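Local coordinates for putative endonuclease/exonuclease/phosphatase family protein (Bacteroides vulgatus ATCC 8482, PDB 3G6S) that probably acts as a nuclease, cleaving phosphodiester bonds, as a member of the DNase I-like endonuclease/exonuclease/phosphatase family, at residues Ile11-Pro16 with Met44-His49; Met192-Lys197 with Phe225-Pro230; His210-Ile215 with Leu248-Pro253. All coordinates share one frame; numbering follows the deposited sequence.

Interaction 1: residues Ile11-Pro16 with Met44-His49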
loop_
_atom_site.group_PDB
_atom_site.type_symbol
_atom_site.label_atom_id
_atom_site.label_comp_id
_atom_site.label_asym_id
_atom_site.label_seq_id
_atom_site.Cartn_x
_atom_site.Cartn_y
_atom_site.Cartn_z
ATOM N N ILE A 11 2.477 1.817 -8.504
ATOM C CA ILE A 11 3.472 2.017 -9.538
ATOM C C ILE A 11 2.950 2.067 -10.970
ATOM O O ILE A 11 3.730 2.260 -11.898
ATOM C CB ILE A 11 4.553 0.935 -9.453
ATOM C CG1 ILE A 11 3.951 -0.435 -9.731
ATOM C CG2 ILE A 11 5.168 0.933 -8.060
ATOM C CD1 ILE A 11 4.982 -1.519 -9.820
ATOM N N ARG A 12 1.639 1.909 -11.153
ATOM C CA ARG A 12 1.035 1.915 -12.491
ATOM C C ARG A 12 1.482 0.670 -13.255
ATOM O O ARG A 12 2.637 0.571 -13.663
ATOM C CB ARG A 12 1.457 3.165 -13.266
ATOM C CG ARG A 12 1.049 3.144 -14.723
ATOM C CD ARG A 12 -0.449 3.198 -14.898
ATOM N NE ARG A 12 -0.805 2.959 -16.292
ATOM C CZ ARG A 12 -2.044 2.968 -16.772
ATOM N NH1 ARG A 12 -3.072 3.210 -15.971
ATOM N NH2 ARG A 12 -2.257 2.726 -18.058
ATOM N N TYR A 13 0.568 -0.272 -13.461
ATOM C CA TYR A 13 0.916 -1.503 -14.157
ATOM C C TYR A 13 1.577 -1.252 -15.513
ATOM O O TYR A 13 1.347 -0.222 -16.153
ATOM C CB TYR A 13 -0.323 -2.391 -14.326
ATOM C CG TYR A 13 -1.285 -1.918 -15.382
ATOM C CD1 TYR A 13 -1.148 -2.326 -16.709
ATOM C CD2 TYR A 13 -2.333 -1.061 -15.060
ATOM C CE1 TYR A 13 -2.037 -1.894 -17.687
ATOM C CE2 TYR A 13 -3.226 -0.621 -16.031
ATOM C CZ TYR A 13 -3.076 -1.040 -17.340
ATOM O OH TYR A 13 -3.963 -0.610 -18.307
ATOM N N ASP A 14 2.409 -2.207 -15.921
ATOM C CA ASP A 14 3.138 -2.163 -17.187
ATOM C C ASP A 14 2.187 -2.162 -18.381
ATOM O O ASP A 14 1.504 -3.152 -18.642
ATOM C CB ASP A 14 4.070 -3.376 -17.293
ATOM C CG ASP A 14 4.910 -3.368 -18.566
ATOM O OD1 ASP A 14 4.402 -2.938 -19.624
ATOM O OD2 ASP A 14 6.081 -3.810 -18.509
ATOM N N ASN A 15 2.162 -1.052 -19.110
ATOM C CA ASN A 15 1.306 -0.923 -20.284
ATOM C C ASN A 15 2.067 -0.254 -21.431
ATOM O O ASN A 15 2.352 0.947 -21.377
ATOM C CB ASN A 15 0.067 -0.101 -19.943
ATOM C CG ASN A 15 -0.850 0.073 -21.131
ATOM O OD1 ASN A 15 -0.584 -0.457 -22.213
ATOM N ND2 ASN A 15 -1.939 0.817 -20.941
ATOM N N PRO A 16 2.381 -1.022 -22.496
ATOM C CA PRO A 16 3.116 -0.502 -23.658
ATOM C C PRO A 16 2.510 0.755 -24.285
ATOM O O PRO A 16 3.205 1.540 -24.938
ATOM C CB PRO A 16 3.133 -1.691 -24.619
ATOM C CG PRO A 16 1.880 -2.425 -24.271
ATOM C CD PRO A 16 1.874 -2.381 -22.765
HETATM N N MSE A 44 2.954 -1.869 -2.353
HETATM C CA MSE A 44 2.734 -1.287 -3.675
HETATM C C MSE A 44 1.499 -1.857 -4.355
HETATM O O MSE A 44 1.132 -3.001 -4.116
HETATM C CB MSE A 44 3.957 -1.540 -4.557
HETATM C CG MSE A 44 5.246 -1.001 -3.973
HETATM SE SE MSE A 44 6.841 -1.562 -4.952
HETATM C CE MSE A 44 7.346 0.117 -5.724
ATOM N N GLN A 45 0.852 -1.061 -5.198
ATOM C CA GLN A 45 -0.326 -1.546 -5.906
ATOM C C GLN A 45 -0.083 -1.567 -7.420
ATOM O O GLN A 45 0.885 -0.975 -7.905
ATOM C CB GLN A 45 -1.546 -0.677 -5.579
ATOM C CG GLN A 45 -1.856 -0.522 -4.087
ATOM C CD GLN A 45 -0.897 0.436 -3.385
ATOM O OE1 GLN A 45 -0.510 1.456 -3.953
ATOM N NE2 GLN A 45 -0.534 0.126 -2.140
ATOM N N GLU A 46 -0.965 -2.250 -8.152
ATOM C CA GLU A 46 -0.872 -2.375 -9.614
ATOM C C GLU A 46 0.479 -2.920 -10.080
ATOM O O GLU A 46 1.127 -2.341 -10.945
ATOM C CB GLU A 46 -1.130 -1.019 -10.297
ATOM C CG GLU A 46 -2.500 -0.401 -10.033
ATOM C CD GLU A 46 -2.832 0.758 -10.972
ATOM O OE1 GLU A 46 -3.720 1.578 -10.628
ATOM O OE2 GLU A 46 -2.218 0.849 -12.064
ATOM N N VAL A 47 0.908 -4.035 -9.511
ATOM C CA VAL A 47 2.193 -4.597 -9.894
ATOM C C VAL A 47 2.028 -5.918 -10.656
ATOM O O VAL A 47 1.560 -6.915 -10.102
ATOM C CB VAL A 47 3.079 -4.808 -8.636
ATOM C CG1 VAL A 47 4.494 -5.164 -9.037
ATOM C CG2 VAL A 47 3.067 -3.537 -7.771
ATOM N N LEU A 48 2.394 -5.924 -11.934
ATOM C CA LEU A 48 2.286 -7.142 -12.735
ATOM C C LEU A 48 3.501 -8.030 -12.460
ATOM O O LEU A 48 4.539 -7.558 -11.976
ATOM C CB LEU A 48 2.197 -6.797 -14.228
ATOM C CG LEU A 48 0.917 -6.066 -14.656
ATOM C CD1 LEU A 48 0.990 -5.698 -16.129
ATOM C CD2 LEU A 48 -0.290 -6.943 -14.383
ATOM N N HIS A 49 3.369 -9.313 -12.777
ATOM C CA HIS A 49 4.442 -10.265 -12.534
ATOM C C HIS A 49 5.828 -9.865 -13.051
ATOM O O HIS A 49 6.834 -10.051 -12.360
ATOM C CB HIS A 49 4.079 -11.643 -13.081
ATOM C CG HIS A 49 5.116 -12.673 -12.779
ATOM N ND1 HIS A 49 6.243 -12.835 -13.554
ATOM C CD2 HIS A 49 5.254 -13.514 -11.728
ATOM C CE1 HIS A 49 7.034 -13.732 -12.990
ATOM N NE2 HIS A 49 6.459 -14.158 -11.881
#
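I11 N donates to Q45 O over 3.3 Å, a fairly straight backbone bond at 160°, just where the parallel strands 2-10 and 41-45 run out. The second polar link is weaker: Y13 N reaches the carboxylate of E46, with OE2 at 3.3 Å. That oxygen also sits near the plane of the Y13 ring at its edge, where CD2 is the closest ring atom. E46 gets there with an extended side chain beyond CG (chi2 -167°). Its stronger partner is N10, whose ND2 donates to OE1, so the two oxygens are shared between the end of strand 2-10 and the loop after it. R12 NH1 lies 4.6 Å from E46 OE2, too far for a salt bridge, though the opposite charges may attract; R12 NE makes a salt bridge with D18, and NH1 has a long, weak ion pair with D250.

In the DNase I-like fold the loops that follow these strands line the active site. N10 and E46 correspond to the asparagine and glutamate that surround the catalytic metal in relatives, so a similar role is probable here.

I11 packs against the second segment with its two branches. Its CD1 lies 3.5 Å from V47 CG2, the two side chains crossing at about a right angle, while CG2 turns to the CE methyl of selenomethionine M44. Farther out, L48 runs alongside Y13 in the same direction, L48 CG to Y13 CB at 3.9 Å, and its CD1 touches the backbone of D14. Helix 49-58 continues this packing, Q51 meeting both I11 and Y13.

Interaction 2: residues Met192-Lys197 with Phe225-Pro230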
loop_
_atom_site.group_PDB
_atom_site.type_symbol
_atom_site.label_atom_id
_atom_site.label_comp_id
_atom_site.label_asym_id
_atom_site.label_seq_id
_atom_site.Cartn_x
_atom_site.Cartn_y
_atom_site.Cartn_z
HETATM N N MSE A 192 -8.547 3.218 13.842
HETATM C CA MSE A 192 -7.529 3.274 12.800
HETATM C C MSE A 192 -7.327 4.743 12.492
HETATM O O MSE A 192 -8.255 5.427 12.066
HETATM C CB MSE A 192 -8.017 2.544 11.554
HETATM C CG MSE A 192 -8.171 1.056 11.754
HETATM SE SE MSE A 192 -6.692 0.077 10.994
HETATM C CE MSE A 192 -7.669 -0.761 9.560
ATOM N N LYS A 193 -6.119 5.233 12.721
ATOM C CA LYS A 193 -5.812 6.636 12.476
ATOM C C LYS A 193 -5.268 6.845 11.060
ATOM O O LYS A 193 -4.628 5.965 10.486
ATOM C CB LYS A 193 -4.771 7.117 13.492
ATOM C CG LYS A 193 -5.122 6.850 14.948
ATOM C CD LYS A 193 -6.224 7.769 15.471
ATOM C CE LYS A 193 -6.397 7.582 16.982
ATOM N NZ LYS A 193 -7.340 8.551 17.617
ATOM N N ASP A 194 -5.541 8.008 10.490
ATOM C CA ASP A 194 -5.035 8.329 9.168
ATOM C C ASP A 194 -3.651 8.917 9.438
ATOM O O ASP A 194 -3.540 10.012 9.984
ATOM C CB ASP A 194 -5.938 9.366 8.506
ATOM C CG ASP A 194 -5.388 9.862 7.184
ATOM O OD1 ASP A 194 -4.186 9.660 6.919
ATOM O OD2 ASP A 194 -6.162 10.467 6.422
ATOM N N ALA A 195 -2.596 8.191 9.077
ATOM C CA ALA A 195 -1.234 8.667 9.338
ATOM C C ALA A 195 -0.967 10.083 8.834
ATOM O O ALA A 195 -0.173 10.816 9.421
ATOM C CB ALA A 195 -0.212 7.702 8.731
ATOM N N TYR A 196 -1.624 10.468 7.744
ATOM C CA TYR A 196 -1.419 11.791 7.179
ATOM C C TYR A 196 -2.011 12.917 8.036
ATOM O O TYR A 196 -1.443 14.009 8.108
ATOM C CB TYR A 196 -2.003 11.845 5.765
ATOM C CG TYR A 196 -1.578 13.064 4.989
ATOM C CD1 TYR A 196 -0.234 13.287 4.691
ATOM C CD2 TYR A 196 -2.507 14.007 4.566
ATOM C CE1 TYR A 196 0.177 14.422 3.997
ATOM C CE2 TYR A 196 -2.099 15.144 3.866
ATOM C CZ TYR A 196 -0.754 15.344 3.587
ATOM O OH TYR A 196 -0.347 16.470 2.904
ATOM N N LYS A 197 -3.148 12.651 8.678
ATOM C CA LYS A 197 -3.820 13.631 9.534
ATOM C C LYS A 197 -3.294 13.647 10.976
ATOM O O LYS A 197 -3.567 14.585 11.718
ATOM C CB LYS A 197 -5.323 13.353 9.595
ATOM C CG LYS A 197 -6.191 14.136 8.618
ATOM C CD LYS A 197 -6.455 13.371 7.333
ATOM C CE LYS A 197 -7.566 14.031 6.521
ATOM N NZ LYS A 197 -8.832 14.093 7.311
ATOM N N PHE A 225 -3.695 6.005 1.050
ATOM C CA PHE A 225 -3.572 6.264 2.482
ATOM C C PHE A 225 -2.742 5.261 3.264
ATOM O O PHE A 225 -2.505 4.130 2.831
ATOM C CB PHE A 225 -4.959 6.306 3.140
ATOM C CG PHE A 225 -5.914 7.267 2.504
ATOM C CD1 PHE A 225 -6.143 8.522 3.068
ATOM C CD2 PHE A 225 -6.598 6.909 1.339
ATOM C CE1 PHE A 225 -7.045 9.415 2.484
ATOM C CE2 PHE A 225 -7.501 7.786 0.741
ATOM C CZ PHE A 225 -7.729 9.044 1.311
ATOM N N ILE A 226 -2.313 5.712 4.436
ATOM C CA ILE A 226 -1.578 4.888 5.371
ATOM C C ILE A 226 -2.369 4.949 6.681
ATOM O O ILE A 226 -2.503 6.017 7.292
ATOM C CB ILE A 226 -0.149 5.410 5.620
ATOM C CG1 ILE A 226 0.661 5.325 4.330
ATOM C CG2 ILE A 226 0.527 4.580 6.719
ATOM C CD1 ILE A 226 2.117 5.779 4.465
ATOM N N PHE A 227 -2.915 3.816 7.104
ATOM C CA PHE A 227 -3.687 3.778 8.342
ATOM C C PHE A 227 -2.926 3.006 9.405
ATOM O O PHE A 227 -2.302 1.986 9.113
ATOM C CB PHE A 227 -5.045 3.117 8.097
ATOM C CG PHE A 227 -5.956 3.921 7.218
ATOM C CD1 PHE A 227 -6.553 5.086 7.697
ATOM C CD2 PHE A 227 -6.206 3.521 5.904
ATOM C CE1 PHE A 227 -7.381 5.842 6.884
ATOM C CE2 PHE A 227 -7.031 4.266 5.080
ATOM C CZ PHE A 227 -7.624 5.436 5.571
ATOM N N VAL A 228 -2.977 3.491 10.640
ATOM C CA VAL A 228 -2.273 2.826 11.733
ATOM C C VAL A 228 -3.096 2.700 13.009
ATOM O O VAL A 228 -3.943 3.541 13.293
ATOM C CB VAL A 228 -0.972 3.567 12.107
ATOM C CG1 VAL A 228 -0.070 3.702 10.882
ATOM C CG2 VAL A 228 -1.304 4.930 12.700
ATOM N N THR A 229 -2.832 1.652 13.781
ATOM C CA THR A 229 -3.542 1.447 15.035
ATOM C C THR A 229 -3.136 2.547 16.025
ATOM O O THR A 229 -2.024 3.072 15.953
ATOM C CB THR A 229 -3.272 0.038 15.577
ATOM O OG1 THR A 229 -1.886 -0.292 15.417
ATOM C CG2 THR A 229 -4.115 -0.977 14.805
ATOM N N PRO A 230 -4.035 2.911 16.960
ATOM C CA PRO A 230 -3.781 3.969 17.952
ATOM C C PRO A 230 -2.460 3.995 18.732
ATOM O O PRO A 230 -2.044 5.053 19.203
ATOM C CB PRO A 230 -5.013 3.896 18.859
ATOM C CG PRO A 230 -5.413 2.466 18.784
ATOM C CD PRO A 230 -5.225 2.121 17.327
HETATM O O HOH W 1 -2.762 8.336 5.210
#
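K193 and V228 form an antiparallel hydrogen-bonded pair: K193 N gives its proton to V228 O at 2.8 Å, and V228 N returns one to K193 O at 3.0 Å. The next pair, D194 with F227, is non-hydrogen-bonded and carries a CA-H...O contact from F227 CA to K193 O, 3.2 Å. A third backbone bond, from A195 N to I226 O at 2.8 Å, closes the ladder almost in line with the carbonyl as the first chain leaves the sheet for helix 195-198. Beside that bond the methyl of A195, CB, rests 3.8 Å from I226 CG2.

The side chains of the two bridged pairs divide between the faces of the sheet. On one, the F227 ring brings CD1 and CE1 up to CA and CB of D194, and K193 O lies at the ring's edge. On the other, K193 CB meets V228 CG2.

D194 links the strand to the helix start. A chi1 of 174° puts its carboxylate where OD1 can accept from Y196 N, 2.8 Å away and above the carboxylate plane: an N-cap. A water 2.6 Å from D194 OD1 can donate to it and accepts from I226 N, so the cap is tied to the neighbouring strand. OD2 is bonded to Y182 OH and lies at the edge of the F225 ring, the carboxylate and ring planes 74° apart.

F227 meets F173 edge-to-face, and strand 167-172 flanks 224-228 on its other side. Strand 193-194 is thus a short outermost strand of one sheet of the DNase I-like alpha/beta sandwich, running straight into a capped helix.

Interaction 3: residues His210-Ile215 with Leu248-Pro253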
loop_
_atom_site.group_PDB
_atom_site.type_symbol
_atom_site.label_atom_id
_atom_site.label_comp_id
_atom_site.label_asym_id
_atom_site.label_seq_id
_atom_site.Cartn_x
_atom_site.Cartn_y
_atom_site.Cartn_z
ATOM N N HIS A 210 -1.965 12.331 -10.147
ATOM C CA HIS A 210 -1.835 13.446 -11.077
ATOM C C HIS A 210 -1.906 12.980 -12.533
ATOM O O HIS A 210 -1.806 13.791 -13.452
ATOM C CB HIS A 210 -0.509 14.159 -10.816
ATOM C CG HIS A 210 0.652 13.222 -10.668
ATOM N ND1 HIS A 210 1.163 12.500 -11.722
ATOM C CD2 HIS A 210 1.364 12.855 -9.576
ATOM C CE1 HIS A 210 2.143 11.724 -11.288
ATOM N NE2 HIS A 210 2.283 11.921 -9.991
ATOM N N ASP A 211 -2.074 11.674 -12.726
ATOM C CA ASP A 211 -2.166 11.071 -14.057
ATOM C C ASP A 211 -0.969 11.444 -14.937
ATOM O O ASP A 211 -1.134 11.884 -16.071
ATOM C CB ASP A 211 -3.486 11.486 -14.731
ATOM C CG ASP A 211 -3.697 10.814 -16.079
ATOM O OD1 ASP A 211 -3.368 9.617 -16.220
ATOM O OD2 ASP A 211 -4.215 11.474 -17.003
ATOM N N PHE A 212 0.236 11.257 -14.407
ATOM C CA PHE A 212 1.460 11.581 -15.136
ATOM C C PHE A 212 1.585 13.080 -15.382
ATOM O O PHE A 212 1.896 13.517 -16.490
ATOM C CB PHE A 212 1.512 10.830 -16.472
ATOM C CG PHE A 212 1.760 9.355 -16.332
ATOM C CD1 PHE A 212 2.928 8.888 -15.740
ATOM C CD2 PHE A 212 0.828 8.430 -16.791
ATOM C CE1 PHE A 212 3.170 7.519 -15.606
ATOM C CE2 PHE A 212 1.061 7.059 -16.661
ATOM C CZ PHE A 212 2.239 6.603 -16.065
ATOM N N ALA A 213 1.339 13.854 -14.325
ATOM C CA ALA A 213 1.415 15.314 -14.363
ATOM C C ALA A 213 0.514 15.960 -15.413
ATOM O O ALA A 213 0.816 17.042 -15.903
ATOM C CB ALA A 213 2.858 15.753 -14.577
ATOM N N ARG A 214 -0.590 15.307 -15.756
ATOM C CA ARG A 214 -1.495 15.871 -16.743
ATOM C C ARG A 214 -2.671 16.581 -16.088
ATOM O O ARG A 214 -3.398 17.332 -16.733
ATOM C CB ARG A 214 -1.969 14.787 -17.714
ATOM C CG ARG A 214 -0.936 14.511 -18.791
ATOM C CD ARG A 214 -1.321 13.372 -19.716
ATOM N NE ARG A 214 -1.444 12.110 -19.002
ATOM C CZ ARG A 214 -1.521 10.923 -19.591
ATOM N NH1 ARG A 214 -1.486 10.833 -20.916
ATOM N NH2 ARG A 214 -1.638 9.823 -18.854
ATOM N N ILE A 215 -2.847 16.356 -14.793
ATOM C CA ILE A 215 -3.921 17.003 -14.055
ATOM C C ILE A 215 -3.317 18.150 -13.238
ATOM O O ILE A 215 -2.313 17.968 -12.543
ATOM C CB ILE A 215 -4.629 16.003 -13.112
ATOM C CG1 ILE A 215 -5.181 14.840 -13.922
ATOM C CG2 ILE A 215 -5.750 16.681 -12.379
ATOM C CD1 ILE A 215 -5.862 13.789 -13.089
ATOM N N LEU A 248 7.914 9.050 -11.851
ATOM C CA LEU A 248 7.986 7.705 -11.279
ATOM C C LEU A 248 6.736 6.886 -11.586
ATOM O O LEU A 248 6.807 5.685 -11.866
ATOM C CB LEU A 248 8.160 7.771 -9.754
ATOM C CG LEU A 248 9.556 7.805 -9.123
ATOM C CD1 LEU A 248 10.404 8.899 -9.743
ATOM C CD2 LEU A 248 9.407 8.040 -7.627
ATOM N N SER A 249 5.589 7.549 -11.557
ATOM C CA SER A 249 4.328 6.865 -11.772
ATOM C C SER A 249 3.236 7.905 -11.923
ATOM O O SER A 249 3.510 9.087 -11.791
ATOM C CB SER A 249 4.065 5.960 -10.558
ATOM O OG SER A 249 2.691 5.825 -10.281
ATOM N N ASP A 250 2.013 7.481 -12.223
ATOM C CA ASP A 250 0.927 8.445 -12.327
ATOM C C ASP A 250 0.488 8.812 -10.907
ATOM O O ASP A 250 -0.283 9.747 -10.703
ATOM C CB ASP A 250 -0.260 7.887 -13.127
ATOM C CG ASP A 250 -0.656 6.498 -12.698
ATOM O OD1 ASP A 250 -0.355 6.118 -11.545
ATOM O OD2 ASP A 250 -1.282 5.783 -13.513
ATOM N N HIS A 251 0.994 8.063 -9.929
ATOM C CA HIS A 251 0.699 8.312 -8.524
ATOM C C HIS A 251 1.929 8.844 -7.790
ATOM O O HIS A 251 3.061 8.722 -8.267
ATOM C CB HIS A 251 0.268 7.030 -7.812
ATOM C CG HIS A 251 -1.156 6.642 -8.045
ATOM N ND1 HIS A 251 -1.586 6.037 -9.206
ATOM C CD2 HIS A 251 -2.240 6.723 -7.238
ATOM C CE1 HIS A 251 -2.873 5.756 -9.103
ATOM N NE2 HIS A 251 -3.294 6.161 -7.918
ATOM N N ASN A 252 1.689 9.439 -6.625
ATOM C CA ASN A 252 2.758 9.938 -5.777
ATOM C C ASN A 252 2.812 9.025 -4.548
ATOM O O ASN A 252 1.794 8.724 -3.944
ATOM C CB ASN A 252 2.491 11.375 -5.323
ATOM C CG ASN A 252 3.004 12.414 -6.317
ATOM O OD1 ASN A 252 3.838 12.115 -7.185
ATOM N ND2 ASN A 252 2.525 13.649 -6.180
ATOM N N PRO A 253 4.003 8.556 -4.170
ATOM C CA PRO A 253 4.126 7.683 -2.998
ATOM C C PRO A 253 3.914 8.480 -1.714
ATOM O O PRO A 253 4.130 9.697 -1.686
ATOM C CB PRO A 253 5.556 7.170 -3.110
ATOM C CG PRO A 253 6.266 8.384 -3.667
ATOM C CD PRO A 253 5.322 8.848 -4.753
HETATM O O HOH W 2 5.384 10.514 -9.421
#
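H210 and D250 meet through the backbone. H210 N donates to D250 O at 3.1 Å and 178°, practically straight, and D211 N adds a weak bond to the same oxygen. That carbonyl oxygen also stands 3.1 Å above the plane of the H210 imidazole, over its centre. The ring is folded back there because CG lies between the backbone N and the carbonyl carbon (chi1 46°).

Side-chain hydrogen bonds fix the imidazole at its rim. H210 ND1 accepts from A213 N at 2.9 Å, which leaves NE2 as the donor, in a weak bond to N252 OD1. The amide itself is held more firmly at its other end, where ND2 donates to E242. H210 CE1 lies 3.0 Å from S249 O, at the ring edge. In the second segment, H251 ND1 donates to D250 OD1 at 2.6 Å, approaching from above the carboxylate plane, and S249 OG accepts from H251 N in an ST turn.

Packing comes from F212, which turns one ring face to D250 CB: that carbon sits 3.8 Å from the F212 ring centroid and only 10° off its normal, a CH-pi contact. The backbone N of D250 is over the same ring, toward CE1.

Among the charged groups, R214 NH2 makes a salt bridge with D211 OD1, weak as a hydrogen bond, while R214 NE donates nearly along the C=O of D211. D250 OD2 has R12 as a distant, weak partner.

With ND1 an acceptor, NE2 a donor and D250 O over the ring, the rotation of the H210 imidazole is set from its edge and one face. S249-D250-H251 matches the Ser-Asp-His signature of this family, whose histidine is catalytic in relatives; the H251-D250 bond is consistent with such a site.

Interactions 1 and 3 adjoin, their centres about 14 Å apart. R12 is the joint: its CG packs on F212 CZ at 3.9 Å, and its NH1 makes a long, weak ion pair with D250 OD2. S249 OG bonds to N10 O, and N10 ND2 holds E46, so the two loop pairs share one network at the probable active site of this family. Interaction 2 lies about 25 Å from interaction 1 and 23 Å from interaction 3 between centres, with nearest atoms about 7 Å away in each case. Its segments alternate along the chain with those of interaction 3, strand 224-228 following the loop that carries H210.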